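Local coordinates for protein lectin CEL-IV, C-type (Cucumaria echinata, PDB 3ALU) that binds galactose-containing sugars such as raffinose through a calcium ion, as a tetrameric C-type lectin of a sea cucumber, at residues 31-36 against 145-150; 82-87 against 141-146. One frame throughout, in Å; residues are numbered along the deposited sequence.

Contact 1 of 2, residues 31-36 against 145-150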
loop_
_atom_site.group_PDB
_atom_site.type_symbol
_atom_site.label_atom_id
_atom_site.label_comp_id
_atom_site.label_asym_id
_atom_site.label_seq_id
_atom_site.Cartn_x
_atom_site.Cartn_y
_atom_site.Cartn_z
ATOM N N ASN A 31 -26.573 -5.102 5.690
ATOM C CA ASN A 31 -26.180 -5.054 7.099
ATOM C C ASN A 31 -24.930 -5.881 7.374
ATOM O O ASN A 31 -24.103 -5.499 8.207
ATOM C CB ASN A 31 -27.333 -5.549 7.982
ATOM C CG ASN A 31 -27.109 -5.236 9.455
ATOM O OD1 ASN A 31 -26.905 -6.141 10.270
ATOM N ND2 ASN A 31 -27.080 -3.949 9.784
ATOM N N ALA A 32 -24.761 -6.980 6.645
ATOM C CA ALA A 32 -23.561 -7.828 6.768
ATOM C C ALA A 32 -22.335 -6.986 6.377
ATOM O O ALA A 32 -21.302 -6.978 7.078
ATOM C CB ALA A 32 -23.689 -9.073 5.898
ATOM N N CYS A 33 -22.445 -6.248 5.269
ATOM C CA CYS A 33 -21.329 -5.401 4.849
ATOM C C CYS A 33 -21.041 -4.271 5.840
ATOM O O CYS A 33 -19.895 -3.825 5.944
ATOM C CB CYS A 33 -21.613 -4.828 3.442
ATOM S SG CYS A 33 -21.797 -6.046 2.122
ATOM N N ARG A 34 -22.073 -3.776 6.538
ATOM C CA ARG A 34 -21.912 -2.704 7.514
ATOM C C ARG A 34 -21.185 -3.143 8.777
ATOM O O ARG A 34 -20.872 -2.285 9.612
ATOM C CB ARG A 34 -23.275 -2.124 7.882
ATOM C CG ARG A 34 -23.892 -1.293 6.764
ATOM C CD ARG A 34 -25.240 -0.764 7.206
ATOM N NE ARG A 34 -25.857 -0.051 6.087
ATOM C CZ ARG A 34 -26.992 0.623 6.171
ATOM N NH1 ARG A 34 -27.635 0.674 7.338
ATOM N NH2 ARG A 34 -27.481 1.241 5.091
ATOM N N GLN A 35 -20.948 -4.446 8.912
ATOM C CA GLN A 35 -20.196 -4.981 10.080
ATOM C C GLN A 35 -18.718 -4.683 9.954
ATOM O O GLN A 35 -17.973 -4.707 10.945
ATOM C CB GLN A 35 -20.423 -6.485 10.277
ATOM C CG GLN A 35 -21.887 -6.884 10.436
ATOM C CD GLN A 35 -22.590 -6.031 11.474
ATOM O OE1 GLN A 35 -22.213 -6.047 12.644
ATOM N NE2 GLN A 35 -23.597 -5.249 11.046
ATOM N N PHE A 36 -18.266 -4.444 8.726
ATOM C CA PHE A 36 -16.921 -3.973 8.490
ATOM C C PHE A 36 -16.899 -2.464 8.634
ATOM O O PHE A 36 -17.823 -1.765 8.199
ATOM C CB PHE A 36 -16.415 -4.436 7.103
ATOM C CG PHE A 36 -16.555 -5.933 6.909
ATOM C CD1 PHE A 36 -15.669 -6.820 7.518
ATOM C CD2 PHE A 36 -17.601 -6.453 6.138
ATOM C CE1 PHE A 36 -15.809 -8.188 7.374
ATOM C CE2 PHE A 36 -17.772 -7.826 5.999
ATOM C CZ PHE A 36 -16.855 -8.711 6.603
ATOM N N TYR A 145 -23.350 -12.012 -2.236
ATOM C CA TYR A 145 -23.282 -10.553 -2.264
ATOM C C TYR A 145 -21.830 -10.134 -2.218
ATOM O O TYR A 145 -20.980 -10.851 -1.692
ATOM C CB TYR A 145 -24.101 -9.925 -1.085
ATOM C CG TYR A 145 -23.660 -10.412 0.305
ATOM C CD1 TYR A 145 -24.156 -11.613 0.804
ATOM C CD2 TYR A 145 -22.791 -9.658 1.090
ATOM C CE1 TYR A 145 -23.746 -12.085 2.071
ATOM C CE2 TYR A 145 -22.388 -10.110 2.365
ATOM C CZ TYR A 145 -22.879 -11.339 2.818
ATOM O OH TYR A 145 -22.481 -11.842 4.058
ATOM N N ILE A 146 -21.531 -8.977 -2.796
ATOM C CA ILE A 146 -20.203 -8.377 -2.705
ATOM C C ILE A 146 -20.228 -7.152 -1.824
ATOM O O ILE A 146 -21.013 -6.218 -2.023
ATOM C CB ILE A 146 -19.638 -7.969 -4.094
ATOM C CG1 ILE A 146 -19.512 -9.178 -5.014
ATOM C CG2 ILE A 146 -18.315 -7.266 -3.982
ATOM C CD1 ILE A 146 -19.569 -8.781 -6.491
ATOM N N CYS A 147 -19.362 -7.167 -0.811
ATOM C CA CYS A 147 -19.116 -5.981 0.034
ATOM C C CYS A 147 -17.919 -5.163 -0.468
ATOM O O CYS A 147 -16.941 -5.726 -1.063
ATOM C CB CYS A 147 -18.829 -6.395 1.497
ATOM S SG CYS A 147 -20.167 -7.291 2.315
ATOM N N GLN A 148 -17.954 -3.866 -0.164
ATOM C CA GLN A 148 -16.787 -2.992 -0.312
ATOM C C GLN A 148 -16.465 -2.428 1.074
ATOM O O GLN A 148 -17.364 -2.101 1.842
ATOM C CB GLN A 148 -17.049 -1.844 -1.326
ATOM C CG GLN A 148 -18.055 -0.864 -0.825
ATOM C CD GLN A 148 -18.367 0.201 -1.845
ATOM O OE1 GLN A 148 -18.367 -0.075 -3.037
ATOM N NE2 GLN A 148 -18.672 1.413 -1.369
ATOM N N LEU A 149 -15.180 -2.331 1.405
ATOM C CA LEU A 149 -14.803 -1.627 2.628
ATOM C C LEU A 149 -15.020 -0.141 2.404
ATOM O O LEU A 149 -15.104 0.298 1.266
ATOM C CB LEU A 149 -13.331 -1.942 2.966
ATOM C CG LEU A 149 -13.130 -3.407 3.388
ATOM C CD1 LEU A 149 -11.643 -3.685 3.604
ATOM C CD2 LEU A 149 -13.881 -3.736 4.690
ATOM N N PRO A 150 -15.104 0.663 3.490
ATOM C CA PRO A 150 -15.285 2.078 3.353
ATOM C C PRO A 150 -14.254 2.659 2.384
ATOM O O PRO A 150 -13.054 2.372 2.512
ATOM C CB PRO A 150 -15.074 2.612 4.798
ATOM C CG PRO A 150 -15.372 1.480 5.667
ATOM C CD PRO A 150 -15.064 0.230 4.900
#
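The edge of the Tyr145 ring meets the sulfur of Cys33, its CD2 lying 3.9 Å from SG, and the direction to that sulfur is 74° off the ring normal, a sulfur-aromatic contact made near the ring plane. Cys147 SG also lies in the plane at this edge, while Ala32 CB comes in obliquely at the phenolic end, 3.5 Å from Tyr145 OH. Elsewhere the ring meets that of Phe20, the two planes only slightly inclined, and its hydroxyl is hydrogen-bonded to Asn22 OD1. Leu149 CD2 packs on Phe36 CB (3.6 Å) and comes obliquely to the Phe36 ring at CG, as Cys147 SG does at the CE2 corner; Trp9 packs edge-to-face with this ring. The sulfurs touched by these rings belong to the disulfide Cys33-Cys147, with chi3 at -81°. In both cysteines SG stands anti to the carbonyl carbon, beside the backbone N, which brings the two sulfurs together between backbones whose CA atoms are 5.3 Å apart. This is the long-range disulfide of the C-type lectin fold, joining helix 26-33 to strand 143-148. A type I turn runs from Cys33 to Phe36, and Gln35 NE2 reaches back to the helical carbonyl Asn31 O, 2.9 Å away. Phe36 pairs antiparallel with a strand of the second subunit, and Leu149 and Pro150 pack on Tyr154 of that subunit.

Contact 2 of 2, residues 82-87 against 141-146. With GLA (alpha-D-galactopyranose), chain E; EDO (1,2-ethanediol), chain J.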
loop_
_atom_site.group_PDB
_atom_site.type_symbol
_atom_site.label_atom_id
_atom_site.label_comp_id
_atom_site.label_asym_id
_atom_site.label_seq_id
_atom_site.Cartn_x
_atom_site.Cartn_y
_atom_site.Cartn_z
ATOM N N GLN A 82 -26.769 -14.855 -9.340
ATOM C CA GLN A 82 -27.004 -13.443 -9.131
ATOM C C GLN A 82 -26.387 -13.076 -7.787
ATOM O O GLN A 82 -26.580 -13.782 -6.816
ATOM C CB GLN A 82 -28.497 -13.184 -9.115
ATOM C CG GLN A 82 -29.082 -13.565 -10.434
ATOM C CD GLN A 82 -30.579 -13.297 -10.496
ATOM O OE1 GLN A 82 -31.398 -14.205 -10.327
ATOM N NE2 GLN A 82 -30.943 -12.042 -10.732
ATOM N N VAL A 83 -25.675 -11.957 -7.762
ATOM C CA VAL A 83 -24.928 -11.543 -6.594
ATOM C C VAL A 83 -25.296 -10.098 -6.309
ATOM O O VAL A 83 -25.094 -9.223 -7.194
ATOM C CB VAL A 83 -23.414 -11.647 -6.907
ATOM C CG1 VAL A 83 -22.548 -11.126 -5.740
ATOM C CG2 VAL A 83 -23.020 -13.130 -7.307
ATOM N N TYR A 84 -25.807 -9.807 -5.108
ATOM C CA TYR A 84 -26.214 -8.466 -4.774
ATOM C C TYR A 84 -25.102 -7.455 -4.822
ATOM O O TYR A 84 -23.985 -7.730 -4.402
ATOM C CB TYR A 84 -26.824 -8.383 -3.376
ATOM C CG TYR A 84 -28.264 -8.764 -3.283
ATOM C CD1 TYR A 84 -29.231 -8.190 -4.155
ATOM C CD2 TYR A 84 -28.701 -9.619 -2.272
ATOM C CE1 TYR A 84 -30.580 -8.534 -4.028
ATOM C CE2 TYR A 84 -30.047 -9.954 -2.137
ATOM C CZ TYR A 84 -30.991 -9.372 -3.006
ATOM O OH TYR A 84 -32.328 -9.729 -2.879
ATOM N N ILE A 85 -25.440 -6.287 -5.377
ATOM C CA ILE A 85 -24.625 -5.088 -5.237
ATOM C C ILE A 85 -25.512 -4.019 -4.579
ATOM O O ILE A 85 -26.722 -4.271 -4.340
ATOM C CB ILE A 85 -24.106 -4.623 -6.597
ATOM C CG1 ILE A 85 -25.290 -4.328 -7.530
ATOM C CG2 ILE A 85 -23.161 -5.702 -7.215
ATOM C CD1 ILE A 85 -24.824 -3.830 -8.954
ATOM N N GLY A 86 -24.957 -2.847 -4.320
ATOM C CA GLY A 86 -25.649 -1.850 -3.464
ATOM C C GLY A 86 -26.721 -1.000 -4.150
ATOM O O GLY A 86 -27.036 0.059 -3.646
ATOM N N MET A 87 -27.325 -1.519 -5.227
ATOM C CA MET A 87 -28.278 -0.726 -6.053
ATOM C C MET A 87 -29.723 -0.816 -5.567
ATOM O O MET A 87 -30.276 -1.908 -5.463
ATOM C CB MET A 87 -28.187 -1.256 -7.497
ATOM C CG MET A 87 -29.203 -0.657 -8.499
ATOM S SD MET A 87 -29.314 1.144 -8.550
ATOM C CE MET A 87 -27.773 1.561 -9.385
ATOM N N ASN A 141 -35.290 -11.847 -2.226
ATOM C CA ASN A 141 -34.395 -12.867 -2.767
ATOM C C ASN A 141 -33.136 -13.014 -1.918
ATOM O O ASN A 141 -32.549 -12.018 -1.543
ATOM C CB ASN A 141 -33.982 -12.526 -4.198
ATOM C CG ASN A 141 -35.037 -12.921 -5.202
ATOM O OD1 ASN A 141 -35.810 -12.073 -5.679
ATOM N ND2 ASN A 141 -35.111 -14.200 -5.497
ATOM N N ASN A 142 -32.753 -14.261 -1.645
ATOM C CA ASN A 142 -31.570 -14.585 -0.810
ATOM C C ASN A 142 -30.403 -14.935 -1.744
ATOM O O ASN A 142 -30.380 -16.010 -2.333
ATOM C CB ASN A 142 -31.895 -15.783 0.127
ATOM C CG ASN A 142 -32.597 -15.369 1.424
ATOM O OD1 ASN A 142 -33.581 -14.656 1.408
ATOM N ND2 ASN A 142 -32.079 -15.843 2.569
ATOM N N PHE A 143 -29.446 -14.015 -1.908
ATOM C CA PHE A 143 -28.325 -14.205 -2.823
ATOM C C PHE A 143 -26.959 -14.032 -2.106
ATOM O O PHE A 143 -26.867 -13.424 -1.033
ATOM C CB PHE A 143 -28.312 -13.118 -3.926
ATOM C CG PHE A 143 -29.447 -13.158 -4.924
ATOM C CD1 PHE A 143 -29.802 -11.959 -5.555
ATOM C CD2 PHE A 143 -30.115 -14.335 -5.283
ATOM C CE1 PHE A 143 -30.792 -11.926 -6.543
ATOM C CE2 PHE A 143 -31.159 -14.301 -6.243
ATOM C CZ PHE A 143 -31.495 -13.087 -6.849
ATOM N N LYS A 144 -25.914 -14.552 -2.735
ATOM C CA LYS A 144 -24.534 -14.154 -2.445
ATOM C C LYS A 144 -24.429 -12.632 -2.712
ATOM O O LYS A 144 -25.330 -12.029 -3.344
ATOM C CB LYS A 144 -23.602 -14.888 -3.366
ATOM C CG LYS A 144 -23.669 -16.437 -3.154
ATOM C CD LYS A 144 -22.513 -17.097 -3.859
ATOM C CE LYS A 144 -22.474 -18.628 -3.540
ATOM N NZ LYS A 144 -23.672 -19.366 -4.069
ATOM N N TYR A 145 -23.350 -12.012 -2.236
ATOM C CA TYR A 145 -23.282 -10.553 -2.264
ATOM C C TYR A 145 -21.830 -10.134 -2.218
ATOM O O TYR A 145 -20.980 -10.851 -1.692
ATOM C CB TYR A 145 -24.101 -9.925 -1.085
ATOM C CG TYR A 145 -23.660 -10.412 0.305
ATOM C CD1 TYR A 145 -24.156 -11.613 0.804
ATOM C CD2 TYR A 145 -22.791 -9.658 1.090
ATOM C CE1 TYR A 145 -23.746 -12.085 2.071
ATOM C CE2 TYR A 145 -22.388 -10.110 2.365
ATOM C CZ TYR A 145 -22.879 -11.339 2.818
ATOM O OH TYR A 145 -22.481 -11.842 4.058
ATOM N N ILE A 146 -21.531 -8.977 -2.796
ATOM C CA ILE A 146 -20.203 -8.377 -2.705
ATOM C C ILE A 146 -20.228 -7.152 -1.824
ATOM O O ILE A 146 -21.013 -6.218 -2.023
ATOM C CB ILE A 146 -19.638 -7.969 -4.094
ATOM C CG1 ILE A 146 -19.512 -9.178 -5.014
ATOM C CG2 ILE A 146 -18.315 -7.266 -3.982
ATOM C CD1 ILE A 146 -19.569 -8.781 -6.491
HETATM C C1 GLA E . -36.634 -12.767 -14.175
HETATM C C2 GLA E . -36.999 -11.309 -14.484
HETATM C C3 GLA E . -35.843 -10.517 -15.075
HETATM C C4 GLA E . -34.592 -10.630 -14.195
HETATM C C5 GLA E . -34.318 -12.118 -13.896
HETATM C C6 GLA E . -33.129 -12.327 -12.945
HETATM O O2 GLA E . -38.081 -11.260 -15.440
HETATM O O3 GLA E . -36.242 -9.147 -15.232
HETATM O O4 GLA E . -34.867 -9.927 -12.979
HETATM O O5 GLA E . -35.468 -12.744 -13.298
HETATM O O6 GLA E . -33.484 -11.776 -11.673
HETATM C C1 EDO J . -29.450 -16.471 -8.362
HETATM O O1 EDO J . -28.317 -17.218 -7.954
HETATM C C2 EDO J . -29.999 -17.042 -9.641
HETATM O O2 EDO J . -31.419 -17.054 -9.569
HETATM O O HOH W 1 -26.585 -16.051 -5.321
#
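Gln82 begins its course at CB, which sits over one face of the Phe143 ring, 3.8 Å from the centroid, in a CH-pi contact; Asn141 CB lies over the opposite face, toward the rim. Here strands 82-85 and 143-146 pair in parallel within the C-type lectin sheet. C1 of an ethanediol, probably from the crystallisation liquor, also comes against CB. The glutamine is extended beyond CG: CG meets both ethanediol carbons, CD approaches O6 and C6 of the galactose, OE1 accepts from ethanediol O2, and NE2 donates to galactose O6 at 2.7 Å. A residue of the sugar pocket is thereby rooted on an aromatic ring of the neighbouring strand. Tyr84 N donates to Lys144 O at 2.9 Å and Tyr84 O receives Ile146 N, while a water bridges Gln82 O and Lys144 N. Val83 CG1 packs against Ile146 CG1 at 3.7 Å. Phe143 CD1 stands over the centre of the Tyr84 ring, the two planes inclined at 48°; Phe26 meets that tyrosine edge-to-face. At its far end, Tyr84 OH donates to Asn141 O at 2.7 Å, approaching at a C=O...O angle of 126° and tilted 27° from the carbonyl plane.

From the N terminus the chain first reaches 31-36, on helix 26-33 and the turn from Cys33 to Phe36, and its partner comes 109 residues later at 145-150, so contact 1 closes the longer loop. Residues 82-87 lie inside that loop and find 141-146 after a gap of 54 residues. Contact 2 (82-146) is therefore nested inside contact 1 (31-150), their closing segments on strand 143-148 sharing Tyr145 and Ile146. Their centres are 11 Å apart. Contact 1 fastens the helix to the strand toward the subunit interface, whereas contact 2 joins that strand to 82-89 on the side leading to the calcium and sugar site.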